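Local coordinates for 3-dehydroquinate dehydratase (PDB 2YR1), which probably catalyses the cis-dehydration of 3-dehydroquinate to 3-dehydroshikimate, the third step of the chorismate pathway to the aromatic amino acids, at residues R146-T152 / K174-K180; A69-R73 / G113-L117; T18-I22 / L249-Q253; E37-V41 / V230-S234; V27-D31 / F55-I59. All coordinates share one frame; numbering follows the deposited sequence.

Overall arrangement
All five contacts belong to one (beta/alpha)8 barrel. Interaction 1 joins two neighbouring strands, so backbone bonds dominate it, and its inward side chains include the predicted catalytic pair. Interaction 2 is partly buried near the start of strand 117-121 and turns on a salt bridge. In interaction 3 Pro20 and the start of strand 21-26 receive apolar contacts from helix 242-256, with a weak polar contact at its exposed end. Interactions 4 and 5 touch through Gln233 and Val27 near residues predicted to bind substrate: interaction 4 is a surface contact without a crossing bond, whereas interaction 5 combines aromatic packing with backbone, water and ionic links. Interactions 3 and 5 lie on opposite sides of the chain's centre.

Interaction 1 of 5, residues R146-T152 / K174-K180; sequences RHYFDGT and KVAVMPK
Lys174 meets the His147 imidazole at its edge: the amine NZ lies near the ring plane, 3.0 Å from CE1. The lysine chain is extended, with CG anti to the backbone N (chi1 174°), and this full stretch carries the amine up to the ring. His147 NE2 is bonded to Ser145 OG, a link that should restrain the turn of the imidazole. On the same inward face Ala176 CB stands 3.9 Å from His147 ND1, a methyl small enough to sit beside the ring. On the other face the Tyr148 ring crosses Val177 obliquely, CD2 3.8 Å from CG1, against Leu158 of helix 155-167, while its OH bonds to Asp161.

These faces belong to parallel strands of one beta-alpha-beta unit, joined by Ala176 N to Arg146 O (2.9 Å) and Tyr148 N to Ala176 O (2.8 Å). In the following loops, Lys180 NZ reaches Asp150 O from above the carbonyl plane at 3.0 Å. The strand pairing thus holds a predicted Schiff-base lysine beside a predicted proton donor/acceptor, an arrangement consistent with imine formation and proton transfer on one substrate.

Interaction 2 of 5, residues A69-R73 / G113-L117; sequences ANGLR and GAIDL
Asp116 OD2 takes two donors: Arg73 NH2 at 2.6 Å and the backbone N of Ile81. The arginine bond is a nearly straight one, 175° at the hydrogen, and forms part of a salt bridge. In the (beta/alpha)8 barrel this ties helix 62-75 to the loop that leads from helix 99-112 into strand 117-121, at the end of the barrel where the strands begin. The oxygen lies in the guanidinium plane, yet the arginine meets it from above the carboxylate plane. The planes of the two flat groups are 55° apart. The other carboxylate oxygen, OD1, has a salt bridge with Arg11, from the turn between strands 8-10 and 13-15. Two arginines therefore share one buried aspartate, and their charges would be expected to favour its ionised form.

Arg73 arrives by a bent route: CG is turned away from the backbone N (chi1 159°), then the chain folds at the next two torsions and lays one guanidinium face over Ala114 O. NE is 2.9 Å from Ala114 O, but its N-H points poorly for a bond. An alanine here is likely to take one of its two arginine partners from Asp116 and uncover the Ala114 carbonyl. Gly113, the first residue to leave helix 99-112, has a positive phi that favours glycine. Ala114 is small enough for helix 62-75 to come close, its CB 4.0 Å from both Ala69 CB and Arg73 CB.

Interaction 3 of 5, residues T18-I22 / L249-Q253; sequences TEPCI and LSILQ
Leu249 lays its two methyls against the ring of Pro20, with CD2 and CD1 each 4.2 Å from CG. The two side chains run antiparallel alongside one another, and the leucine does the same with Ile22, whose CD1 lies 4.1 Å from Leu249 CD1. One branched leucine end thus serves two neighbours of the incoming chain: CD1 touches both, and CD2 adds to the grip on the proline. Ile22 has CG1 anti to the carbonyl carbon (chi1 -60°) and an extended end, which sends its CD1 out to the helix. These residues suit a buried seam, because they offer only carbon to one another, and Trp220 packs on Leu249 as well.

One helical turn further on, Gln253 marks the change to a more open, polar edge. Its extended chain brings the amide to Pro20, NE2 3.5 Å from CD, and lets NE2 give a weak hydrogen bond to Glu19 OE1 at 3.3 Å. The glutamate chain is bent and crosses the glutamine at about a right angle, with the carboxylate and amide planes 38° apart, so the two flat ends meet askew. On another side of the helix Ile251 and Leu252 pack against Val248 and Leu217 of the second subunit, so the same helix also serves the homodimer. Strand 21-26 pairs with the last strand, 226-228, as part of how the barrel closes, and the final helix packs on the outside of this first strand, as in a (beta/alpha)8 barrel.

Interaction 4 of 5, residues E37-V41 / V230-S234; sequences EAEEV and VGNQS
Asn232 sets its CG opposite its backbone N (chi1 -178°), and Glu37 bends at its second torsion (chi2 39°); together these turns bring the amide and the carboxylate alongside each other. Their planes are only 4° from parallel but stepped, so that Asn232 ND2 lies off the carboxylate plane, to one side of the group, 3.0 Å from Glu37 OE1. The N-H bonds run in the amide plane and do not aim at that oxygen, hence the pair is close without being hydrogen-bonded. ND2 also lies 3.3 Å from Glu37 CG, beside the bend of the chain. On the amide's other branch, OD1 rests 3.8 Å from Glu40 CB.

The contact closes part of the (beta/alpha)8 barrel: helix 31-43, the helix that follows strand 21-26, meets the loop that follows the last strand, 226-228. Farther along this loop lie Ser235 and Gln239, predicted to bind 3-dehydroquinate. An alanine in place of Asn232 would probably leave the Glu37 carboxylate without its amide neighbour and open a gap beside Glu40.

Below the polar pair the packing is apolar. Val41 crosses Asn232 at about a right angle, its CG1 3.5 Å from Asn232 CB and 3.6 Å from Gly231 C. Glycine suits position Gly231, since any CB there would press tightly on Val41 CB; the CA atoms of Gly231 and Val41 are only 4.4 Å apart. Val26 of strand 21-26 touches both Glu37 and Val41, while Glu37 CG packs against Val27 O.

Interaction 5 of 5, residues V27-D31 / F55-I59; sequences VGEDD and FFRAI
Val27 stands over the face of the Phe55 ring in a CH-pi contact, its CB 3.8 Å from the ring centroid and 7° off the normal. Here two loops of the (beta/alpha)8 barrel meet where strands 21-26 and 48-52 hand over to their helices. This is the compact side: the two side chains run alongside each other in the same direction, and Val27 CG1 reaches Phe55 CE1 at 3.7 Å. A branched aliphatic residue suits the flat ring because it offers several C-H groups to it. Phe56 extends the packing in another direction. With CG trans to the backbone N (chi1 -157°), its ring swings back to Asp31, CE1 3.5 Å from the backbone N, and rests on Val65 and Thr68 of helix 62-75, close to the predicted substrate-binding Trp51. Asp31 itself bonds to Thr68, and Asp30 caps the start of helix 31-43 through Lys33 N.

The outer side is looser and polar. The exposed Glu29 extends to Arg57, and OE1 meets NE at 2.6 Å in a salt bridge. Its hydrogen bond is weak and bent, and the carboxylate and guanidinium planes are 77° apart. Long charged chains suit this exposed position because they can reach across the surface to one another. Between the two regions the backbone gives a firmer join: Arg57 N donates to Glu29 O at 2.6 Å. A water also bridges Glu29 O and Ala58 N, 2.5 Å from each, distances so short that its exact place is somewhat uncertain.

Interaction 1 of 5, residues R146-T152 / K174-K180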
# COMPACT_ATOMS: atom_id res chain seq x y z
N ARG A 146 -8.89 -17.37 -11.17
CA ARG A 146 -8.88 -18.31 -10.07
C ARG A 146 -9.18 -17.47 -8.84
O ARG A 146 -8.56 -16.42 -8.65
CB ARG A 146 -7.50 -18.92 -9.89
CG ARG A 146 -7.47 -20.14 -8.99
CD ARG A 146 -8.08 -21.35 -9.71
NE ARG A 146 -7.44 -22.61 -9.33
CZ ARG A 146 -7.63 -23.22 -8.16
NH1 ARG A 146 -8.46 -22.69 -7.28
NH2 ARG A 146 -6.99 -24.34 -7.88
N HIS A 147 -10.12 -17.94 -8.01
CA HIS A 147 -10.48 -17.24 -6.79
C HIS A 147 -10.39 -18.18 -5.58
O HIS A 147 -10.95 -19.28 -5.58
CB HIS A 147 -11.90 -16.67 -6.92
CG HIS A 147 -12.13 -15.90 -8.19
ND1 HIS A 147 -12.12 -14.52 -8.24
CD2 HIS A 147 -12.34 -16.32 -9.46
CE1 HIS A 147 -12.32 -14.12 -9.49
NE2 HIS A 147 -12.45 -15.20 -10.25
N TYR A 148 -9.66 -17.75 -4.55
CA TYR A 148 -9.50 -18.53 -3.32
C TYR A 148 -10.23 -17.81 -2.19
O TYR A 148 -9.69 -16.88 -1.61
CB TYR A 148 -8.02 -18.65 -2.97
CG TYR A 148 -7.25 -19.48 -3.96
CD1 TYR A 148 -7.42 -20.86 -4.01
CD2 TYR A 148 -6.40 -18.88 -4.89
CE1 TYR A 148 -6.75 -21.63 -4.96
CE2 TYR A 148 -5.73 -19.64 -5.85
CZ TYR A 148 -5.91 -21.01 -5.87
OH TYR A 148 -5.26 -21.77 -6.81
N PHE A 149 -11.45 -18.24 -1.87
CA PHE A 149 -12.23 -17.57 -0.82
C PHE A 149 -11.99 -18.06 0.60
O PHE A 149 -12.36 -17.37 1.56
CB PHE A 149 -13.73 -17.68 -1.13
CG PHE A 149 -14.26 -16.55 -1.98
CD1 PHE A 149 -14.96 -15.50 -1.39
CD2 PHE A 149 -14.03 -16.53 -3.35
CE1 PHE A 149 -15.42 -14.43 -2.16
CE2 PHE A 149 -14.49 -15.46 -4.13
CZ PHE A 149 -15.19 -14.41 -3.54
N ASP A 150 -11.34 -19.21 0.75
CA ASP A 150 -11.12 -19.75 2.08
C ASP A 150 -9.74 -19.49 2.69
O ASP A 150 -9.48 -19.88 3.83
CB ASP A 150 -11.41 -21.26 2.08
CG ASP A 150 -12.83 -21.58 1.66
OD1 ASP A 150 -13.74 -20.82 2.04
OD2 ASP A 150 -13.06 -22.58 0.96
N GLY A 151 -8.87 -18.84 1.93
CA GLY A 151 -7.54 -18.57 2.45
C GLY A 151 -6.63 -18.08 1.36
O GLY A 151 -7.08 -17.77 0.26
N THR A 152 -5.34 -18.03 1.67
CA THR A 152 -4.33 -17.57 0.73
C THR A 152 -3.28 -18.66 0.53
O THR A 152 -2.48 -18.95 1.42
CB THR A 152 -3.67 -16.29 1.28
OG1 THR A 152 -4.67 -15.28 1.42
CG2 THR A 152 -2.55 -15.80 0.34
N LYS A 174 -6.00 -13.72 -13.94
CA LYS A 174 -6.52 -13.15 -12.70
C LYS A 174 -6.53 -14.11 -11.52
O LYS A 174 -6.92 -15.27 -11.65
CB LYS A 174 -7.94 -12.61 -12.94
CG LYS A 174 -8.66 -12.12 -11.67
CD LYS A 174 -10.09 -11.67 -11.95
CE LYS A 174 -10.81 -11.40 -10.64
NZ LYS A 174 -12.29 -11.44 -10.74
N VAL A 175 -6.04 -13.65 -10.36
CA VAL A 175 -6.07 -14.47 -9.15
C VAL A 175 -6.51 -13.62 -7.94
O VAL A 175 -5.99 -12.52 -7.72
CB VAL A 175 -4.69 -15.10 -8.77
CG1 VAL A 175 -4.23 -16.10 -9.85
CG2 VAL A 175 -3.65 -14.03 -8.60
N ALA A 176 -7.47 -14.13 -7.17
CA ALA A 176 -7.89 -13.40 -5.97
C ALA A 176 -7.77 -14.34 -4.76
O ALA A 176 -8.01 -15.54 -4.86
CB ALA A 176 -9.34 -12.88 -6.13
N VAL A 177 -7.37 -13.80 -3.61
CA VAL A 177 -7.24 -14.61 -2.42
C VAL A 177 -7.88 -13.94 -1.21
O VAL A 177 -8.17 -12.74 -1.23
CB VAL A 177 -5.75 -14.90 -2.07
CG1 VAL A 177 -5.09 -15.71 -3.19
CG2 VAL A 177 -4.98 -13.58 -1.83
N MET A 178 -8.13 -14.74 -0.17
CA MET A 178 -8.72 -14.23 1.08
C MET A 178 -7.63 -14.32 2.11
O MET A 178 -7.25 -15.42 2.55
CB MET A 178 -9.90 -15.08 1.54
CG MET A 178 -10.58 -14.50 2.77
SD MET A 178 -11.44 -13.01 2.32
CE MET A 178 -13.16 -13.59 2.33
N PRO A 179 -7.06 -13.16 2.49
CA PRO A 179 -5.98 -13.16 3.48
C PRO A 179 -6.52 -13.38 4.89
O PRO A 179 -7.62 -12.98 5.20
CB PRO A 179 -5.37 -11.77 3.31
CG PRO A 179 -6.56 -10.94 3.04
CD PRO A 179 -7.37 -11.79 2.05
N LYS A 180 -5.73 -14.01 5.74
CA LYS A 180 -6.16 -14.26 7.11
C LYS A 180 -5.18 -13.55 8.02
O LYS A 180 -5.30 -13.58 9.24
CB LYS A 180 -6.17 -15.77 7.39
CG LYS A 180 -7.15 -16.56 6.53
CD LYS A 180 -8.56 -16.03 6.66
CE LYS A 180 -9.55 -16.81 5.80
NZ LYS A 180 -9.70 -18.20 6.29

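Interaction 2 of 5, residues A69-R73 / G113-L117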
# COMPACT_ATOMS: atom_id res chain seq x y z
N ALA A 69 -27.98 -7.95 -22.15
CA ALA A 69 -26.62 -7.72 -22.64
C ALA A 69 -26.59 -6.56 -23.61
O ALA A 69 -25.74 -5.67 -23.53
CB ALA A 69 -26.10 -8.97 -23.32
N ASN A 70 -27.54 -6.59 -24.53
CA ASN A 70 -27.67 -5.55 -25.54
C ASN A 70 -28.07 -4.24 -24.86
O ASN A 70 -27.65 -3.17 -25.28
CB ASN A 70 -28.72 -5.97 -26.55
CG ASN A 70 -28.57 -5.26 -27.87
OD1 ASN A 70 -28.70 -4.03 -27.96
ND2 ASN A 70 -28.30 -6.03 -28.93
N GLY A 71 -28.87 -4.35 -23.81
CA GLY A 71 -29.31 -3.15 -23.11
C GLY A 71 -28.19 -2.45 -22.36
O GLY A 71 -28.00 -1.24 -22.50
N LEU A 72 -27.44 -3.21 -21.57
CA LEU A 72 -26.33 -2.64 -20.81
C LEU A 72 -25.28 -2.07 -21.75
O LEU A 72 -24.68 -1.03 -21.48
CB LEU A 72 -25.73 -3.71 -19.89
CG LEU A 72 -25.56 -5.12 -20.46
CD1 LEU A 72 -24.21 -5.24 -21.15
CD2 LEU A 72 -25.64 -6.11 -19.32
N ARG A 73 -25.07 -2.76 -22.87
CA ARG A 73 -24.12 -2.29 -23.86
C ARG A 73 -24.57 -0.91 -24.30
O ARG A 73 -23.75 -0.05 -24.63
CB ARG A 73 -24.09 -3.24 -25.06
CG ARG A 73 -23.55 -2.61 -26.35
CD ARG A 73 -22.14 -2.04 -26.17
NE ARG A 73 -21.10 -3.06 -26.17
CZ ARG A 73 -19.95 -2.96 -25.50
NH1 ARG A 73 -19.70 -1.87 -24.77
NH2 ARG A 73 -19.06 -3.93 -25.56
N GLY A 113 -21.86 -9.50 -29.73
CA GLY A 113 -21.03 -8.32 -29.82
C GLY A 113 -21.35 -7.25 -28.79
O GLY A 113 -20.95 -6.09 -28.94
N ALA A 114 -22.06 -7.64 -27.73
CA ALA A 114 -22.44 -6.69 -26.68
C ALA A 114 -21.37 -6.56 -25.59
O ALA A 114 -21.37 -5.59 -24.83
CB ALA A 114 -23.76 -7.12 -26.04
N ILE A 115 -20.46 -7.54 -25.52
CA ILE A 115 -19.40 -7.55 -24.52
C ILE A 115 -18.01 -7.42 -25.17
O ILE A 115 -17.87 -7.58 -26.39
CB ILE A 115 -19.47 -8.82 -23.66
CG1 ILE A 115 -19.12 -10.04 -24.51
CG2 ILE A 115 -20.88 -8.99 -23.10
CD1 ILE A 115 -19.10 -11.35 -23.73
N ASP A 116 -16.98 -7.15 -24.35
CA ASP A 116 -15.61 -6.96 -24.83
C ASP A 116 -14.62 -7.94 -24.20
O ASP A 116 -13.61 -8.32 -24.82
CB ASP A 116 -15.16 -5.53 -24.51
CG ASP A 116 -16.15 -4.49 -25.00
OD1 ASP A 116 -16.26 -4.30 -26.23
OD2 ASP A 116 -16.82 -3.86 -24.16
N LEU A 117 -14.91 -8.33 -22.97
CA LEU A 117 -14.07 -9.28 -22.25
C LEU A 117 -14.99 -10.35 -21.69
O LEU A 117 -16.17 -10.11 -21.43
CB LEU A 117 -13.37 -8.62 -21.05
CG LEU A 117 -12.49 -7.36 -20.94
CD1 LEU A 117 -11.05 -7.66 -21.26
CD2 LEU A 117 -13.06 -6.26 -21.78

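Interaction 3 of 5, residues T18-I22 / L249-Q253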
# COMPACT_ATOMS: atom_id res chain seq x y z
N THR A 18 0.37 2.90 -18.04
CA THR A 18 0.80 3.75 -16.95
C THR A 18 -0.31 3.89 -15.91
O THR A 18 -0.05 3.94 -14.72
CB THR A 18 1.11 5.17 -17.46
OG1 THR A 18 2.05 5.09 -18.54
CG2 THR A 18 1.69 6.01 -16.34
N GLU A 19 -1.55 3.95 -16.39
CA GLU A 19 -2.70 4.13 -15.53
C GLU A 19 -3.39 2.86 -15.06
O GLU A 19 -3.70 1.97 -15.86
CB GLU A 19 -3.76 4.98 -16.24
CG GLU A 19 -3.23 6.22 -16.88
CD GLU A 19 -2.44 7.05 -15.91
OE1 GLU A 19 -3.02 7.49 -14.89
OE2 GLU A 19 -1.23 7.26 -16.18
N PRO A 20 -3.63 2.75 -13.75
CA PRO A 20 -4.31 1.51 -13.38
C PRO A 20 -5.79 1.64 -13.82
O PRO A 20 -6.33 2.74 -13.88
CB PRO A 20 -4.12 1.43 -11.85
CG PRO A 20 -3.62 2.78 -11.42
CD PRO A 20 -2.90 3.35 -12.62
N CYS A 21 -6.43 0.53 -14.19
CA CYS A 21 -7.84 0.61 -14.60
C CYS A 21 -8.76 0.22 -13.46
O CYS A 21 -8.46 -0.69 -12.69
CB CYS A 21 -8.12 -0.31 -15.78
SG CYS A 21 -7.31 0.25 -17.26
N ILE A 22 -9.88 0.94 -13.35
CA ILE A 22 -10.85 0.65 -12.31
C ILE A 22 -12.05 -0.06 -12.93
O ILE A 22 -12.69 0.47 -13.85
CB ILE A 22 -11.38 1.95 -11.64
CG1 ILE A 22 -10.23 2.73 -11.01
CG2 ILE A 22 -12.41 1.58 -10.61
CD1 ILE A 22 -10.64 4.05 -10.37
N LEU A 249 -5.36 6.71 -5.57
CA LEU A 249 -4.55 6.47 -6.76
C LEU A 249 -3.85 7.72 -7.21
O LEU A 249 -2.68 7.67 -7.59
CB LEU A 249 -5.39 5.94 -7.91
CG LEU A 249 -5.95 4.52 -7.76
CD1 LEU A 249 -6.73 4.15 -9.03
CD2 LEU A 249 -4.80 3.54 -7.51
N SER A 250 -4.56 8.84 -7.20
CA SER A 250 -3.99 10.10 -7.65
C SER A 250 -2.81 10.52 -6.76
O SER A 250 -1.76 10.91 -7.26
CB SER A 250 -5.06 11.19 -7.67
OG SER A 250 -6.07 10.85 -8.61
N ILE A 251 -2.99 10.39 -5.45
CA ILE A 251 -1.93 10.74 -4.52
C ILE A 251 -0.77 9.76 -4.70
O ILE A 251 0.37 10.15 -4.89
CB ILE A 251 -2.45 10.68 -3.09
CG1 ILE A 251 -3.49 11.79 -2.91
CG2 ILE A 251 -1.29 10.80 -2.09
CD1 ILE A 251 -4.29 11.70 -1.65
N LEU A 252 -1.08 8.47 -4.66
CA LEU A 252 -0.06 7.46 -4.82
C LEU A 252 0.69 7.66 -6.13
O LEU A 252 1.91 7.51 -6.17
CB LEU A 252 -0.70 6.07 -4.77
CG LEU A 252 0.20 4.86 -4.49
CD1 LEU A 252 1.04 5.10 -3.22
CD2 LEU A 252 -0.69 3.62 -4.34
N GLN A 253 -0.03 8.01 -7.19
CA GLN A 253 0.59 8.20 -8.49
C GLN A 253 1.52 9.39 -8.61
O GLN A 253 2.60 9.27 -9.20
CB GLN A 253 -0.48 8.26 -9.59
CG GLN A 253 -1.01 6.89 -9.94
CD GLN A 253 -1.86 6.89 -11.18
OE1 GLN A 253 -3.02 7.30 -11.16
NE2 GLN A 253 -1.28 6.42 -12.28

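Interaction 4 of 5, residues E37-V41 / V230-S234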
# COMPACT_ATOMS: atom_id res chain seq x y z
N GLU A 37 -28.59 -0.78 -12.03
CA GLU A 37 -27.22 -0.74 -11.52
C GLU A 37 -26.25 -0.13 -12.54
O GLU A 37 -25.40 0.68 -12.17
CB GLU A 37 -26.76 -2.16 -11.17
CG GLU A 37 -27.07 -2.62 -9.76
CD GLU A 37 -28.44 -2.18 -9.27
OE1 GLU A 37 -28.64 -0.95 -9.09
OE2 GLU A 37 -29.32 -3.05 -9.07
N ALA A 38 -26.38 -0.52 -13.80
CA ALA A 38 -25.51 -0.01 -14.87
C ALA A 38 -25.57 1.50 -15.03
O ALA A 38 -24.53 2.15 -15.11
CB ALA A 38 -25.86 -0.67 -16.19
N GLU A 39 -26.78 2.05 -15.09
CA GLU A 39 -26.92 3.49 -15.23
C GLU A 39 -26.17 4.17 -14.10
O GLU A 39 -25.35 5.06 -14.33
CB GLU A 39 -28.41 3.89 -15.20
CG GLU A 39 -28.73 5.21 -14.49
CD GLU A 39 -28.07 6.45 -15.09
OE1 GLU A 39 -28.19 6.66 -16.32
OE2 GLU A 39 -27.45 7.22 -14.33
N GLU A 40 -26.45 3.73 -12.87
CA GLU A 40 -25.82 4.27 -11.67
C GLU A 40 -24.30 4.13 -11.67
O GLU A 40 -23.57 5.10 -11.41
CB GLU A 40 -26.38 3.57 -10.43
CG GLU A 40 -27.81 3.95 -10.09
CD GLU A 40 -27.97 5.43 -9.79
OE1 GLU A 40 -29.08 5.84 -9.39
OE2 GLU A 40 -26.98 6.20 -9.94
N VAL A 41 -23.81 2.91 -11.92
CA VAL A 41 -22.37 2.69 -11.93
C VAL A 41 -21.72 3.51 -13.04
O VAL A 41 -20.70 4.16 -12.82
CB VAL A 41 -22.00 1.20 -12.14
CG1 VAL A 41 -22.52 0.36 -10.99
CG2 VAL A 41 -22.58 0.70 -13.44
N VAL A 230 -16.41 -0.25 -5.91
CA VAL A 230 -17.87 -0.20 -5.89
C VAL A 230 -18.39 1.00 -6.66
O VAL A 230 -18.03 2.15 -6.37
CB VAL A 230 -18.43 -0.14 -4.46
CG1 VAL A 230 -19.97 -0.00 -4.50
CG2 VAL A 230 -18.02 -1.38 -3.69
N GLY A 231 -19.25 0.74 -7.64
CA GLY A 231 -19.84 1.81 -8.42
C GLY A 231 -21.29 1.97 -7.96
O GLY A 231 -21.89 3.04 -8.08
N ASN A 232 -21.85 0.87 -7.46
CA ASN A 232 -23.21 0.85 -6.92
C ASN A 232 -23.26 -0.21 -5.84
O ASN A 232 -23.48 0.10 -4.66
CB ASN A 232 -24.26 0.51 -7.99
CG ASN A 232 -25.69 0.53 -7.42
OD1 ASN A 232 -26.24 1.60 -7.13
ND2 ASN A 232 -26.28 -0.64 -7.25
N GLN A 233 -23.07 -1.46 -6.24
CA GLN A 233 -23.10 -2.58 -5.30
C GLN A 233 -21.76 -3.29 -5.24
O GLN A 233 -20.91 -3.10 -6.11
CB GLN A 233 -24.19 -3.57 -5.70
CG GLN A 233 -24.92 -4.20 -4.52
CD GLN A 233 -26.10 -5.06 -4.94
OE1 GLN A 233 -26.97 -4.62 -5.69
NE2 GLN A 233 -26.13 -6.31 -4.45
N SER A 234 -21.57 -4.10 -4.21
CA SER A 234 -20.34 -4.86 -4.03
C SER A 234 -20.56 -6.25 -4.61
O SER A 234 -21.62 -6.84 -4.43
CB SER A 234 -20.00 -4.96 -2.53
OG SER A 234 -18.85 -5.76 -2.30

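Interaction 5 of 5, residues V27-D31 / F55-I59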
# COMPACT_ATOMS: atom_id res chain seq x y z
N VAL A 27 -24.38 -5.98 -10.37
CA VAL A 27 -25.02 -7.21 -9.95
C VAL A 27 -26.51 -6.92 -9.94
O VAL A 27 -26.97 -5.96 -9.32
CB VAL A 27 -24.56 -7.66 -8.53
CG1 VAL A 27 -23.07 -7.93 -8.52
CG2 VAL A 27 -24.92 -6.61 -7.50
N GLY A 28 -27.26 -7.74 -10.66
CA GLY A 28 -28.69 -7.56 -10.73
C GLY A 28 -29.37 -8.89 -10.93
O GLY A 28 -29.07 -9.60 -11.89
N GLU A 29 -30.28 -9.23 -10.03
CA GLU A 29 -31.00 -10.49 -10.12
C GLU A 29 -31.79 -10.59 -11.41
O GLU A 29 -31.89 -11.66 -12.00
CB GLU A 29 -31.94 -10.63 -8.93
CG GLU A 29 -32.55 -12.01 -8.79
CD GLU A 29 -33.40 -12.14 -7.55
OE1 GLU A 29 -33.93 -13.25 -7.32
OE2 GLU A 29 -33.54 -11.14 -6.80
N ASP A 30 -32.36 -9.47 -11.86
CA ASP A 30 -33.14 -9.49 -13.09
C ASP A 30 -32.84 -8.32 -14.01
O ASP A 30 -32.23 -7.33 -13.63
CB ASP A 30 -34.63 -9.53 -12.77
CG ASP A 30 -35.12 -8.27 -12.09
OD1 ASP A 30 -35.07 -7.20 -12.73
OD2 ASP A 30 -35.55 -8.34 -10.92
N ASP A 31 -33.31 -8.44 -15.25
CA ASP A 31 -33.09 -7.41 -16.25
C ASP A 31 -33.24 -5.99 -15.73
O ASP A 31 -32.39 -5.13 -15.99
CB ASP A 31 -34.01 -7.63 -17.44
CG ASP A 31 -33.85 -6.57 -18.51
OD1 ASP A 31 -34.58 -5.55 -18.43
OD2 ASP A 31 -33.00 -6.74 -19.41
N PHE A 55 -25.78 -13.53 -11.16
CA PHE A 55 -26.81 -13.04 -10.25
C PHE A 55 -28.17 -13.10 -10.95
O PHE A 55 -29.21 -13.26 -10.30
CB PHE A 55 -26.53 -11.59 -9.83
CG PHE A 55 -25.56 -11.46 -8.69
CD1 PHE A 55 -24.20 -11.68 -8.89
CD2 PHE A 55 -26.01 -11.15 -7.41
CE1 PHE A 55 -23.31 -11.60 -7.82
CE2 PHE A 55 -25.13 -11.07 -6.34
CZ PHE A 55 -23.77 -11.29 -6.54
N PHE A 56 -28.13 -12.97 -12.27
CA PHE A 56 -29.30 -12.99 -13.15
C PHE A 56 -30.11 -14.27 -12.93
O PHE A 56 -29.62 -15.38 -13.20
CB PHE A 56 -28.80 -12.93 -14.60
CG PHE A 56 -29.80 -12.41 -15.58
CD1 PHE A 56 -30.02 -11.04 -15.71
CD2 PHE A 56 -30.47 -13.28 -16.44
CE1 PHE A 56 -30.88 -10.55 -16.68
CE2 PHE A 56 -31.34 -12.79 -17.41
CZ PHE A 56 -31.55 -11.43 -17.53
N ARG A 57 -31.34 -14.14 -12.44
CA ARG A 57 -32.15 -15.35 -12.22
C ARG A 57 -32.57 -16.02 -13.53
O ARG A 57 -32.59 -17.24 -13.61
CB ARG A 57 -33.40 -15.05 -11.37
CG ARG A 57 -33.21 -15.31 -9.87
CD ARG A 57 -34.55 -15.48 -9.12
NE ARG A 57 -35.41 -14.30 -9.24
CZ ARG A 57 -36.21 -14.04 -10.27
NH1 ARG A 57 -36.29 -14.87 -11.30
NH2 ARG A 57 -36.93 -12.92 -10.28
N ALA A 58 -32.88 -15.22 -14.55
CA ALA A 58 -33.31 -15.75 -15.85
C ALA A 58 -32.16 -16.05 -16.82
O ALA A 58 -32.27 -15.76 -18.02
CB ALA A 58 -34.28 -14.78 -16.52
N ILE A 59 -31.07 -16.61 -16.31
CA ILE A 59 -29.95 -16.92 -17.20
C ILE A 59 -30.31 -18.10 -18.10
O ILE A 59 -29.62 -18.37 -19.08
CB ILE A 59 -28.68 -17.31 -16.41
CG1 ILE A 59 -29.03 -18.34 -15.35
CG2 ILE A 59 -28.05 -16.08 -15.80
CD1 ILE A 59 -27.83 -18.96 -14.72
O HOH W 1 -33.28 -12.96 -13.65